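Local coordinates for protein Bse634I restriction endonuclease (Geobacillus stearothermophilus, PDB 1KNV) that cuts double-stranded DNA as a type II restriction endonuclease, most probably with the help of bound metal ions, at residues B[146-150]-B[286-291]; B[39-44]-B[277-283]; B[100-105]-B[178-182]. All blocks are in the same frame, centred on the assembly; numbering follows the deposited sequence.

Overall arrangement
Leaving the N terminus, the chain first meets contact 2 at residues 39-44, which open a loop of more than 230 residues closed only when 277-283 come back to them. Contact 3 is nested inside that loop: 100-105, on strand 99-103 at one side of the mixed sheet, are met by the loop residues 178-182. Contact 1 crosses both others, since 146-150 fall between the halves of contact 3 while 286-291 lie beyond the end of contact 2. Strands 99-103 and 147-151 are sheet neighbours, which joins contacts 1 and 3. Helix 281-291 serves contacts 1 and 2, tying the sheet to the entrance of helix 43-60.

Contact 1: B[146-150]-B[286-291]; sequences DLLII and MLDQII
Leu147 and Ile149 reach from one face of the sheet to helix 281-291, a helix-on-sheet packing in the core of the PD-(D/E)XK nuclease fold. Segments 147-150 and 286-291 run at 44° to each other with their axes 10.7 Å apart, and they meet through apolar side chains, with no hydrogen bond between them.

Ile149 is the one to follow. Its CB splits into two branches. At chi1 -69° CG1 is anti to the carbonyl carbon and CG2 anti to the backbone N, which sets the short CG2 branch toward Ile291, its methyl 4.0 Å from Ile291 CD1. The longer branch goes to the last turns of the helix: Ile149 CG1 lies 4.1 Å from Ile290 CG2, the two side chains crossing at about a right angle, and 4.4 Å from Leu287 CD2. At the tip, CD1 turns back along the strand and stops 4.5 Å from CD2 of Leu147 on the same face. Ile149 thus sits among Leu287 and, one turn on, Ile290 and Ile291.

Leu147 continues the layer toward the beginning of the helix segment, with its CD2 4.3 Å from Leu287 CD2. Behind these side chains, Ile290 also rests on Ala193 and Val195 of strand 191-198, and Met286 on Phe275.

The strand leads out of the metal site. Asp146, a calcium-binding residue in a structure of this protein, forms a classic beta bulge with Leu147 opposite Val195, and its OD2 accepts a hydrogen bond from Leu197 N. Leu147, directly after this ligand, still belongs to the packing and meets Met286 tip to tip: the thioether chain runs straight to SD and then bends (chi3 75°), placing CE 4.0 Å from Leu147 CD2.

Contact 2: B[39-44]-B[277-283]; sequences PTGSIK and LTSFEDI
Pro39 leads the linker into helix 43-60 across the ring of Phe280, beside the capping box at the N-terminal end of helix 281-291. Its CB presses on Phe280 CZ (3.3 Å), and its carbonyl O stands over the centre of one ring face. Phe280 CG, anti to the carbonyl carbon (chi1 -73°), turns the ring toward Pro39 and Ile43. Thr40 follows, its backbone N above the rim of that same face. Gly41, whose backbone angles would push a CB against the carbonyl O of Thr40, puts its O at the ring edge and accepts from Phe280 N at 3.1 Å. Ser42 pairs with Ser279 in a single beta bridge and, as N-cap of helix 43-60, accepts from Glu45 N through OG. Ile43 completes the bridge, its N donating to Thr278 O (3.0 Å, 166° at the hydrogen). Its CG1 makes a CH-pi contact with the other Phe280 face, 4.0 Å from the centroid. An alanine in place of Phe280 is likely to leave Pro39 and Ile43 without the ring that fills the gap between them, freeing the linker to shift. At Lys44 a water joins the backbone N to Thr278 O. In the box, Asp282 N donates to Ser279 OG at 3.3 Å and Asp282 OD2 accepts Ser279 N from above the carboxylate plane; the same OD2 takes Thr278 N on its anti lone pair.

Contact 3: B[100-105]-B[178-182]; sequences LIIKMP and LFKDI
The extended backbone of 100-103 passes a helix-like turn at 178-181, closest where the CA atoms of Ile102 and Leu178 are 6.4 Å apart; no direct hydrogen bond joins them, but a water donates to Lys103 O and accepts weakly from Leu178 N. Ile102 fills the middle. Its CG1 lies 3.8 Å from Leu178 CD2, and its CG2 points at the root of Phe179, 4.0 Å from CB. Leu100 slides past Ile182 in the opposite direction, with its CD1 3.6 Å from Ile182 CG2. Phe179 takes up the rest: with CG between the backbone N and the carbonyl carbon (chi1 55°), the ring is sent out to Pro105, whose CD touches CE2 at 3.5 Å, while Lys103 O lies in plane at the ring edge. Met104 SD touches Phe179 CB (3.6 Å) and stands obliquely to the ring, 5.1 Å from its centroid, a Met-aromatic contact. Lys103 turns its amine away to Met104 O, near Asp146 of the calcium site. Strand 99-103 is one of the two outermost strands of the chain's mixed sheet, hydrogen-bonded to strand 147-151 and backed by a loop, within the alpha/beta core of a PD-(D/E)XK nuclease.

Contact 1: B[146-150]-B[286-291]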
ATOM      1  N   ASP B 146       5.730  23.818  16.314  1.00 20.76           N
ATOM      2  CA  ASP B 146       6.099  24.729  17.390  1.00 20.48           C
ATOM      3  C   ASP B 146       5.876  24.106  18.757  1.00 20.63           C
ATOM      4  O   ASP B 146       6.508  24.496  19.746  1.00 20.39           O
ATOM      5  CB  ASP B 146       5.297  26.023  17.275  1.00 22.39           C
ATOM      6  CG  ASP B 146       5.558  26.750  15.965  1.00 22.90           C
ATOM      7  OD1 ASP B 146       6.744  27.014  15.646  1.00 24.30           O
ATOM      8  OD2 ASP B 146       4.583  27.049  15.252  1.00 24.94           O
ATOM      9  N   LEU B 147       5.000  23.121  18.816  1.00 20.63           N
ATOM     10  CA  LEU B 147       4.695  22.483  20.081  1.00 20.31           C
ATOM     11  C   LEU B 147       4.549  20.974  19.893  1.00 19.95           C
ATOM     12  O   LEU B 147       3.897  20.508  18.953  1.00 18.03           O
ATOM     13  CB  LEU B 147       3.386  23.066  20.593  1.00 22.42           C
ATOM     14  CG  LEU B 147       2.803  22.778  21.957  1.00 24.12           C
ATOM     15  CD1 LEU B 147       3.833  23.240  22.940  1.00 24.22           C
ATOM     16  CD2 LEU B 147       1.464  23.496  22.139  1.00 24.20           C
ATOM     17  N   LEU B 148       5.194  20.210  20.771  1.00 19.89           N
ATOM     18  CA  LEU B 148       5.129  18.749  20.739  1.00 21.50           C
ATOM     19  C   LEU B 148       4.499  18.155  22.007  1.00 20.49           C
ATOM     20  O   LEU B 148       4.851  18.553  23.124  1.00 20.49           O
ATOM     21  CB  LEU B 148       6.518  18.136  20.649  1.00 22.68           C
ATOM     22  CG  LEU B 148       7.344  18.166  19.397  1.00 24.59           C
ATOM     23  CD1 LEU B 148       8.577  17.287  19.615  1.00 24.96           C
ATOM     24  CD2 LEU B 148       6.476  17.665  18.281  1.00 25.02           C
ATOM     25  N   ILE B 149       3.571  17.228  21.839  1.00 20.44           N
ATOM     26  CA  ILE B 149       2.961  16.557  22.974  1.00 20.44           C
ATOM     27  C   ILE B 149       3.512  15.142  22.916  1.00 20.40           C
ATOM     28  O   ILE B 149       3.316  14.431  21.931  1.00 20.36           O
ATOM     29  CB  ILE B 149       1.424  16.570  22.888  1.00 20.81           C
ATOM     30  CG1 ILE B 149       0.878  18.007  23.084  1.00 20.60           C
ATOM     31  CG2 ILE B 149       0.853  15.679  23.991  1.00 19.54           C
ATOM     32  CD1 ILE B 149       1.318  19.001  22.037  1.00 20.66           C
ATOM     33  N   ILE B 150       4.295  14.807  23.926  1.00 21.54           N
ATOM     34  CA  ILE B 150       4.957  13.514  24.020  1.00 22.13           C
ATOM     35  C   ILE B 150       4.438  12.724  25.212  1.00 22.72           C
ATOM     36  O   ILE B 150       4.103  13.301  26.243  1.00 23.74           O
ATOM     37  CB  ILE B 150       6.482  13.707  24.206  1.00 22.33           C
ATOM     38  CG1 ILE B 150       7.076  14.356  22.957  1.00 23.05           C
ATOM     39  CG2 ILE B 150       7.160  12.395  24.513  1.00 20.97           C
ATOM     40  CD1 ILE B 150       8.439  14.899  23.166  1.00 25.36           C
ATOM     41  N   MET B 286      -7.122  23.982  24.455  1.00 23.37           N
ATOM     42  CA  MET B 286      -6.546  23.342  23.283  1.00 21.94           C
ATOM     43  C   MET B 286      -5.843  22.053  23.683  1.00 21.21           C
ATOM     44  O   MET B 286      -6.046  21.014  23.073  1.00 21.39           O
ATOM     45  CB  MET B 286      -5.528  24.264  22.620  1.00 21.33           C
ATOM     46  CG  MET B 286      -4.644  23.541  21.626  1.00 20.54           C
ATOM     47  SD  MET B 286      -3.491  24.631  20.849  1.00 19.60           S
ATOM     48  CE  MET B 286      -2.315  24.883  22.141  1.00 18.95           C
ATOM     49  N   LEU B 287      -5.007  22.133  24.713  1.00 20.94           N
ATOM     50  CA  LEU B 287      -4.271  20.972  25.177  1.00 19.91           C
ATOM     51  C   LEU B 287      -5.208  19.913  25.696  1.00 21.53           C
ATOM     52  O   LEU B 287      -4.935  18.726  25.565  1.00 21.82           O
ATOM     53  CB  LEU B 287      -3.277  21.377  26.259  1.00 18.88           C
ATOM     54  CG  LEU B 287      -2.152  22.262  25.726  1.00 18.40           C
ATOM     55  CD1 LEU B 287      -1.276  22.763  26.872  1.00 16.23           C
ATOM     56  CD2 LEU B 287      -1.339  21.453  24.701  1.00 18.40           C
ATOM     57  N   ASP B 288      -6.314  20.332  26.295  1.00 23.41           N
ATOM     58  CA  ASP B 288      -7.274  19.360  26.794  1.00 25.41           C
ATOM     59  C   ASP B 288      -7.817  18.543  25.643  1.00 25.89           C
ATOM     60  O   ASP B 288      -7.934  17.327  25.749  1.00 26.17           O
ATOM     61  CB  ASP B 288      -8.444  20.038  27.503  1.00 27.50           C
ATOM     62  CG  ASP B 288      -8.116  20.424  28.934  1.00 29.24           C
ATOM     63  OD1 ASP B 288      -7.214  19.790  29.533  1.00 29.76           O
ATOM     64  OD2 ASP B 288      -8.771  21.349  29.463  1.00 30.07           O
ATOM     65  N   GLN B 289      -8.145  19.207  24.539  1.00 26.88           N
ATOM     66  CA  GLN B 289      -8.692  18.500  23.389  1.00 28.71           C
ATOM     67  C   GLN B 289      -7.662  17.618  22.720  1.00 27.86           C
ATOM     68  O   GLN B 289      -7.996  16.592  22.132  1.00 27.74           O
ATOM     69  CB  GLN B 289      -9.248  19.467  22.347  1.00 30.57           C
ATOM     70  CG  GLN B 289      -9.949  18.709  21.227  1.00 34.92           C
ATOM     71  CD  GLN B 289     -10.429  19.594  20.094  1.00 37.54           C
ATOM     72  OE1 GLN B 289     -11.095  20.610  20.322  1.00 39.70           O
ATOM     73  NE2 GLN B 289     -10.109  19.200  18.858  1.00 36.79           N
ATOM     74  N   ILE B 290      -6.406  18.032  22.810  1.00 27.90           N
ATOM     75  CA  ILE B 290      -5.318  17.288  22.204  1.00 26.80           C
ATOM     76  C   ILE B 290      -4.931  16.049  23.003  1.00 28.44           C
ATOM     77  O   ILE B 290      -4.806  14.975  22.436  1.00 29.69           O
ATOM     78  CB  ILE B 290      -4.086  18.187  22.023  1.00 23.44           C
ATOM     79  CG1 ILE B 290      -4.372  19.244  20.966  1.00 21.71           C
ATOM     80  CG2 ILE B 290      -2.893  17.364  21.623  1.00 23.65           C
ATOM     81  CD1 ILE B 290      -3.203  20.145  20.688  1.00 21.40           C
ATOM     82  N   ILE B 291      -4.752  16.189  24.311  1.00 31.77           N
ATOM     83  CA  ILE B 291      -4.354  15.052  25.136  1.00 36.02           C
ATOM     84  C   ILE B 291      -5.422  13.962  25.249  1.00 40.17           C
ATOM     85  O   ILE B 291      -5.108  12.767  25.234  1.00 42.36           O
ATOM     86  CB  ILE B 291      -3.912  15.503  26.568  1.00 34.91           C
ATOM     87  CG1 ILE B 291      -2.462  16.008  26.552  1.00 33.38           C
ATOM     88  CG2 ILE B 291      -3.985  14.339  27.537  1.00 34.24           C
ATOM     89  CD1 ILE B 291      -2.264  17.333  25.908  1.00 33.23           C
TER

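Contact 2: B[39-44]-B[277-283]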
ATOM      1  N   PRO B  39       1.866  35.306  33.268  1.00 39.78           N
ATOM      2  CA  PRO B  39       0.876  35.965  32.410  1.00 39.44           C
ATOM      3  C   PRO B  39      -0.530  35.363  32.515  1.00 39.07           C
ATOM      4  O   PRO B  39      -0.691  34.144  32.533  1.00 39.89           O
ATOM      5  CB  PRO B  39       1.481  35.801  31.022  1.00 39.66           C
ATOM      6  CG  PRO B  39       2.966  35.874  31.305  1.00 39.36           C
ATOM      7  CD  PRO B  39       3.098  34.995  32.519  1.00 39.28           C
ATOM      8  N   THR B  40      -1.548  36.217  32.580  1.00 38.63           N
ATOM      9  CA  THR B  40      -2.928  35.749  32.678  1.00 38.90           C
ATOM     10  C   THR B  40      -3.901  36.610  31.874  1.00 36.90           C
ATOM     11  O   THR B  40      -3.614  37.761  31.553  1.00 37.40           O
ATOM     12  CB  THR B  40      -3.405  35.722  34.147  1.00 41.49           C
ATOM     13  OG1 THR B  40      -3.284  37.033  34.718  1.00 43.34           O
ATOM     14  CG2 THR B  40      -2.565  34.745  34.959  1.00 42.23           C
ATOM     15  N   GLY B  41      -5.056  36.044  31.547  1.00 34.56           N
ATOM     16  CA  GLY B  41      -6.036  36.794  30.789  1.00 34.53           C
ATOM     17  C   GLY B  41      -5.757  36.863  29.298  1.00 34.57           C
ATOM     18  O   GLY B  41      -5.483  35.838  28.669  1.00 34.86           O
ATOM     19  N   SER B  42      -5.819  38.072  28.736  1.00 34.13           N
ATOM     20  CA  SER B  42      -5.592  38.276  27.309  1.00 33.33           C
ATOM     21  C   SER B  42      -4.135  38.210  26.907  1.00 33.72           C
ATOM     22  O   SER B  42      -3.306  38.965  27.416  1.00 33.69           O
ATOM     23  CB  SER B  42      -6.161  39.620  26.847  1.00 33.68           C
ATOM     24  OG  SER B  42      -5.958  39.821  25.452  1.00 33.32           O
ATOM     25  N   ILE B  43      -3.842  37.302  25.976  1.00 33.41           N
ATOM     26  CA  ILE B  43      -2.495  37.120  25.464  1.00 32.43           C
ATOM     27  C   ILE B  43      -2.058  38.405  24.770  1.00 32.92           C
ATOM     28  O   ILE B  43      -0.981  38.937  25.048  1.00 31.25           O
ATOM     29  CB  ILE B  43      -2.448  35.962  24.448  1.00 32.25           C
ATOM     30  CG1 ILE B  43      -2.852  34.655  25.137  1.00 32.23           C
ATOM     31  CG2 ILE B  43      -1.058  35.862  23.844  1.00 30.48           C
ATOM     32  CD1 ILE B  43      -2.983  33.459  24.196  1.00 31.11           C
ATOM     33  N   LYS B  44      -2.905  38.898  23.869  1.00 34.57           N
ATOM     34  CA  LYS B  44      -2.612  40.125  23.141  1.00 36.46           C
ATOM     35  C   LYS B  44      -2.397  41.286  24.112  1.00 35.98           C
ATOM     36  O   LYS B  44      -1.545  42.141  23.881  1.00 36.27           O
ATOM     37  CB  LYS B  44      -3.746  40.453  22.173  1.00 38.29           C
ATOM     38  CG  LYS B  44      -3.509  41.718  21.380  1.00 42.12           C
ATOM     39  CD  LYS B  44      -4.655  41.995  20.419  1.00 45.22           C
ATOM     40  CE  LYS B  44      -4.499  43.358  19.742  1.00 47.59           C
ATOM     41  NZ  LYS B  44      -5.607  43.632  18.765  1.00 49.62           N
ATOM     42  N   LEU B 277      -6.362  31.002  19.936  1.00 24.92           N
ATOM     43  CA  LEU B 277      -5.834  31.332  21.247  1.00 25.94           C
ATOM     44  C   LEU B 277      -5.952  32.823  21.545  1.00 26.36           C
ATOM     45  O   LEU B 277      -5.205  33.634  21.000  1.00 27.77           O
ATOM     46  CB  LEU B 277      -4.372  30.889  21.341  1.00 25.70           C
ATOM     47  CG  LEU B 277      -4.116  29.403  21.087  1.00 24.22           C
ATOM     48  CD1 LEU B 277      -2.626  29.156  21.000  1.00 24.83           C
ATOM     49  CD2 LEU B 277      -4.731  28.573  22.198  1.00 23.91           C
ATOM     50  N   THR B 278      -6.896  33.183  22.409  1.00 26.72           N
ATOM     51  CA  THR B 278      -7.091  34.584  22.766  1.00 26.55           C
ATOM     52  C   THR B 278      -6.609  34.803  24.183  1.00 25.46           C
ATOM     53  O   THR B 278      -5.873  35.743  24.469  1.00 25.22           O
ATOM     54  CB  THR B 278      -8.579  34.994  22.682  1.00 27.08           C
ATOM     55  OG1 THR B 278      -9.078  34.737  21.363  1.00 28.93           O
ATOM     56  CG2 THR B 278      -8.735  36.476  22.981  1.00 27.10           C
ATOM     57  N   SER B 279      -7.020  33.903  25.065  1.00 25.73           N
ATOM     58  CA  SER B 279      -6.656  33.974  26.469  1.00 25.18           C
ATOM     59  C   SER B 279      -5.758  32.814  26.788  1.00 24.36           C
ATOM     60  O   SER B 279      -5.654  31.874  26.009  1.00 24.95           O
ATOM     61  CB  SER B 279      -7.904  33.873  27.346  1.00 25.55           C
ATOM     62  OG  SER B 279      -8.526  32.603  27.207  1.00 27.38           O
ATOM     63  N   PHE B 280      -5.113  32.874  27.940  1.00 24.01           N
ATOM     64  CA  PHE B 280      -4.256  31.783  28.351  1.00 24.80           C
ATOM     65  C   PHE B 280      -5.085  30.551  28.630  1.00 25.32           C
ATOM     66  O   PHE B 280      -4.599  29.429  28.539  1.00 26.91           O
ATOM     67  CB  PHE B 280      -3.458  32.181  29.578  1.00 23.88           C
ATOM     68  CG  PHE B 280      -2.385  33.144  29.266  1.00 24.50           C
ATOM     69  CD1 PHE B 280      -2.685  34.482  29.066  1.00 25.39           C
ATOM     70  CD2 PHE B 280      -1.088  32.701  29.053  1.00 25.09           C
ATOM     71  CE1 PHE B 280      -1.709  35.374  28.650  1.00 26.51           C
ATOM     72  CE2 PHE B 280      -0.102  33.572  28.640  1.00 26.14           C
ATOM     73  CZ  PHE B 280      -0.411  34.918  28.435  1.00 27.04           C
ATOM     74  N   GLU B 281      -6.348  30.752  28.966  1.00 25.39           N
ATOM     75  CA  GLU B 281      -7.203  29.616  29.228  1.00 25.60           C
ATOM     76  C   GLU B 281      -7.419  28.853  27.922  1.00 25.34           C
ATOM     77  O   GLU B 281      -7.620  27.638  27.939  1.00 24.79           O
ATOM     78  CB  GLU B 281      -8.545  30.073  29.798  1.00 26.54           C
ATOM     79  CG  GLU B 281      -9.529  28.935  29.983  1.00 28.04           C
ATOM     80  CD  GLU B 281     -10.804  29.377  30.663  1.00 30.01           C
ATOM     81  OE1 GLU B 281     -11.322  30.454  30.306  1.00 31.03           O
ATOM     82  OE2 GLU B 281     -11.294  28.641  31.546  1.00 31.15           O
ATOM     83  N   ASP B 282      -7.385  29.569  26.795  1.00 24.44           N
ATOM     84  CA  ASP B 282      -7.575  28.932  25.489  1.00 24.14           C
ATOM     85  C   ASP B 282      -6.452  27.941  25.181  1.00 23.25           C
ATOM     86  O   ASP B 282      -6.619  27.045  24.351  1.00 23.57           O
ATOM     87  CB  ASP B 282      -7.630  29.966  24.360  1.00 24.10           C
ATOM     88  CG  ASP B 282      -8.904  30.782  24.371  1.00 24.42           C
ATOM     89  OD1 ASP B 282      -9.933  30.294  24.897  1.00 23.53           O
ATOM     90  OD2 ASP B 282      -8.872  31.908  23.826  1.00 24.17           O
ATOM     91  N   ILE B 283      -5.309  28.123  25.838  1.00 21.28           N
ATOM     92  CA  ILE B 283      -4.163  27.248  25.660  1.00 20.49           C
ATOM     93  C   ILE B 283      -4.472  25.931  26.360  1.00 21.09           C
ATOM     94  O   ILE B 283      -4.236  24.856  25.810  1.00 21.45           O
ATOM     95  CB  ILE B 283      -2.886  27.862  26.282  1.00 19.72           C
ATOM     96  CG1 ILE B 283      -2.516  29.161  25.559  1.00 18.98           C
ATOM     97  CG2 ILE B 283      -1.743  26.863  26.213  1.00 19.15           C
ATOM     98  CD1 ILE B 283      -1.327  29.900  26.176  1.00 17.76           C
TER
HETATM   99  O   HOH W   1      -5.331  37.741  22.765  1.00 28.46           O

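Contact 3: B[100-105]-B[178-182]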
ATOM      1  N   LEU B 100       4.713  15.247  28.291  1.00 22.47           N
ATOM      2  CA  LEU B 100       5.639  16.357  28.174  1.00 21.58           C
ATOM      3  C   LEU B 100       5.099  17.173  27.016  1.00 20.64           C
ATOM      4  O   LEU B 100       4.850  16.643  25.932  1.00 20.68           O
ATOM      5  CB  LEU B 100       7.069  15.893  27.844  1.00 21.86           C
ATOM      6  CG  LEU B 100       7.942  15.268  28.942  1.00 22.18           C
ATOM      7  CD1 LEU B 100       9.375  15.068  28.428  1.00 21.43           C
ATOM      8  CD2 LEU B 100       7.949  16.177  30.163  1.00 23.06           C
ATOM      9  N   ILE B 101       4.877  18.455  27.268  1.00 20.29           N
ATOM     10  CA  ILE B 101       4.394  19.378  26.250  1.00 20.09           C
ATOM     11  C   ILE B 101       5.577  20.334  26.082  1.00 19.95           C
ATOM     12  O   ILE B 101       5.783  21.235  26.888  1.00 20.40           O
ATOM     13  CB  ILE B 101       3.136  20.100  26.745  1.00 18.76           C
ATOM     14  CG1 ILE B 101       2.089  19.053  27.121  1.00 18.68           C
ATOM     15  CG2 ILE B 101       2.606  21.023  25.677  1.00 17.39           C
ATOM     16  CD1 ILE B 101       0.968  19.577  27.939  1.00 19.05           C
ATOM     17  N   ILE B 102       6.359  20.108  25.032  1.00 19.48           N
ATOM     18  CA  ILE B 102       7.570  20.879  24.778  1.00 19.42           C
ATOM     19  C   ILE B 102       7.522  21.956  23.710  1.00 20.27           C
ATOM     20  O   ILE B 102       7.045  21.734  22.599  1.00 21.00           O
ATOM     21  CB  ILE B 102       8.716  19.933  24.406  1.00 19.10           C
ATOM     22  CG1 ILE B 102       8.864  18.865  25.487  1.00 18.60           C
ATOM     23  CG2 ILE B 102       9.995  20.721  24.205  1.00 17.72           C
ATOM     24  CD1 ILE B 102       9.805  17.748  25.100  1.00 20.56           C
ATOM     25  N   LYS B 103       8.062  23.122  24.049  1.00 21.29           N
ATOM     26  CA  LYS B 103       8.110  24.238  23.121  1.00 20.42           C
ATOM     27  C   LYS B 103       9.345  24.046  22.247  1.00 20.62           C
ATOM     28  O   LYS B 103      10.465  24.087  22.738  1.00 21.25           O
ATOM     29  CB  LYS B 103       8.210  25.553  23.889  1.00 20.94           C
ATOM     30  CG  LYS B 103       7.479  26.690  23.211  1.00 21.85           C
ATOM     31  CD  LYS B 103       8.083  26.965  21.877  1.00 22.72           C
ATOM     32  CE  LYS B 103       7.150  27.728  20.974  1.00 21.95           C
ATOM     33  NZ  LYS B 103       7.814  27.844  19.651  1.00 22.90           N
ATOM     34  N   MET B 104       9.139  23.840  20.952  1.00 21.08           N
ATOM     35  CA  MET B 104      10.247  23.615  20.041  1.00 22.64           C
ATOM     36  C   MET B 104      10.710  24.843  19.275  1.00 23.23           C
ATOM     37  O   MET B 104       9.900  25.675  18.872  1.00 23.44           O
ATOM     38  CB  MET B 104       9.879  22.525  19.033  1.00 22.95           C
ATOM     39  CG  MET B 104       9.575  21.174  19.641  1.00 22.53           C
ATOM     40  SD  MET B 104      10.987  20.496  20.510  1.00 24.15           S
ATOM     41  CE  MET B 104      12.140  20.352  19.193  1.00 22.72           C
ATOM     42  N   PRO B 105      12.032  24.962  19.057  1.00 24.30           N
ATOM     43  CA  PRO B 105      12.647  26.074  18.328  1.00 25.95           C
ATOM     44  C   PRO B 105      12.506  25.732  16.845  1.00 28.42           C
ATOM     45  O   PRO B 105      11.824  24.763  16.505  1.00 29.28           O
ATOM     46  CB  PRO B 105      14.092  26.017  18.788  1.00 24.87           C
ATOM     47  CG  PRO B 105      14.322  24.544  18.869  1.00 24.93           C
ATOM     48  CD  PRO B 105      13.067  24.036  19.555  1.00 24.27           C
ATOM     49  N   LEU B 178      13.808  22.413  26.996  1.00 24.94           N
ATOM     50  CA  LEU B 178      13.322  21.130  27.481  1.00 23.75           C
ATOM     51  C   LEU B 178      13.619  20.004  26.485  1.00 23.67           C
ATOM     52  O   LEU B 178      13.925  18.882  26.871  1.00 23.57           O
ATOM     53  CB  LEU B 178      11.819  21.246  27.744  1.00 23.23           C
ATOM     54  CG  LEU B 178      11.071  20.199  28.561  1.00 21.84           C
ATOM     55  CD1 LEU B 178      11.733  19.979  29.918  1.00 20.85           C
ATOM     56  CD2 LEU B 178       9.649  20.689  28.735  1.00 21.82           C
ATOM     57  N   PHE B 179      13.541  20.308  25.198  1.00 25.23           N
ATOM     58  CA  PHE B 179      13.802  19.309  24.170  1.00 25.37           C
ATOM     59  C   PHE B 179      15.182  18.673  24.313  1.00 27.00           C
ATOM     60  O   PHE B 179      15.405  17.542  23.871  1.00 27.29           O
ATOM     61  CB  PHE B 179      13.656  19.950  22.791  1.00 26.06           C
ATOM     62  CG  PHE B 179      14.517  21.169  22.588  1.00 26.18           C
ATOM     63  CD1 PHE B 179      15.872  21.047  22.298  1.00 25.45           C
ATOM     64  CD2 PHE B 179      13.973  22.439  22.699  1.00 26.08           C
ATOM     65  CE1 PHE B 179      16.666  22.165  22.120  1.00 25.01           C
ATOM     66  CE2 PHE B 179      14.768  23.560  22.522  1.00 26.51           C
ATOM     67  CZ  PHE B 179      16.119  23.419  22.233  1.00 25.46           C
ATOM     68  N   LYS B 180      16.110  19.399  24.932  1.00 27.28           N
ATOM     69  CA  LYS B 180      17.464  18.893  25.128  1.00 26.50           C
ATOM     70  C   LYS B 180      17.523  17.717  26.113  1.00 25.64           C
ATOM     71  O   LYS B 180      18.371  16.844  25.976  1.00 25.62           O
ATOM     72  CB  LYS B 180      18.383  20.012  25.625  1.00 26.54           C
ATOM     73  CG  LYS B 180      18.636  21.144  24.651  1.00 26.45           C
ATOM     74  CD  LYS B 180      19.593  22.125  25.302  1.00 27.52           C
ATOM     75  CE  LYS B 180      19.909  23.315  24.417  1.00 29.29           C
ATOM     76  NZ  LYS B 180      20.852  24.247  25.120  1.00 30.16           N
ATOM     77  N   ASP B 181      16.631  17.697  27.102  1.00 25.97           N
ATOM     78  CA  ASP B 181      16.588  16.617  28.097  1.00 26.57           C
ATOM     79  C   ASP B 181      16.164  15.274  27.497  1.00 26.87           C
ATOM     80  O   ASP B 181      16.558  14.208  27.989  1.00 27.94           O
ATOM     81  CB  ASP B 181      15.593  16.943  29.215  1.00 28.15           C
ATOM     82  CG  ASP B 181      16.024  18.109  30.070  1.00 30.45           C
ATOM     83  OD1 ASP B 181      16.944  18.849  29.656  1.00 32.37           O
ATOM     84  OD2 ASP B 181      15.427  18.293  31.156  1.00 30.74           O
ATOM     85  N   ILE B 182      15.343  15.321  26.451  1.00 24.97           N
ATOM     86  CA  ILE B 182      14.863  14.092  25.848  1.00 24.91           C
ATOM     87  C   ILE B 182      15.507  13.729  24.526  1.00 24.44           C
ATOM     88  O   ILE B 182      15.068  12.787  23.879  1.00 25.84           O
ATOM     89  CB  ILE B 182      13.342  14.132  25.636  1.00 25.29           C
ATOM     90  CG1 ILE B 182      12.991  15.213  24.624  1.00 25.62           C
ATOM     91  CG2 ILE B 182      12.628  14.408  26.956  1.00 25.04           C
ATOM     92  CD1 ILE B 182      11.537  15.211  24.258  1.00 27.04           C
TER
HETATM   93  O   HOH W   2      11.723  23.084  25.342  1.00 23.80           O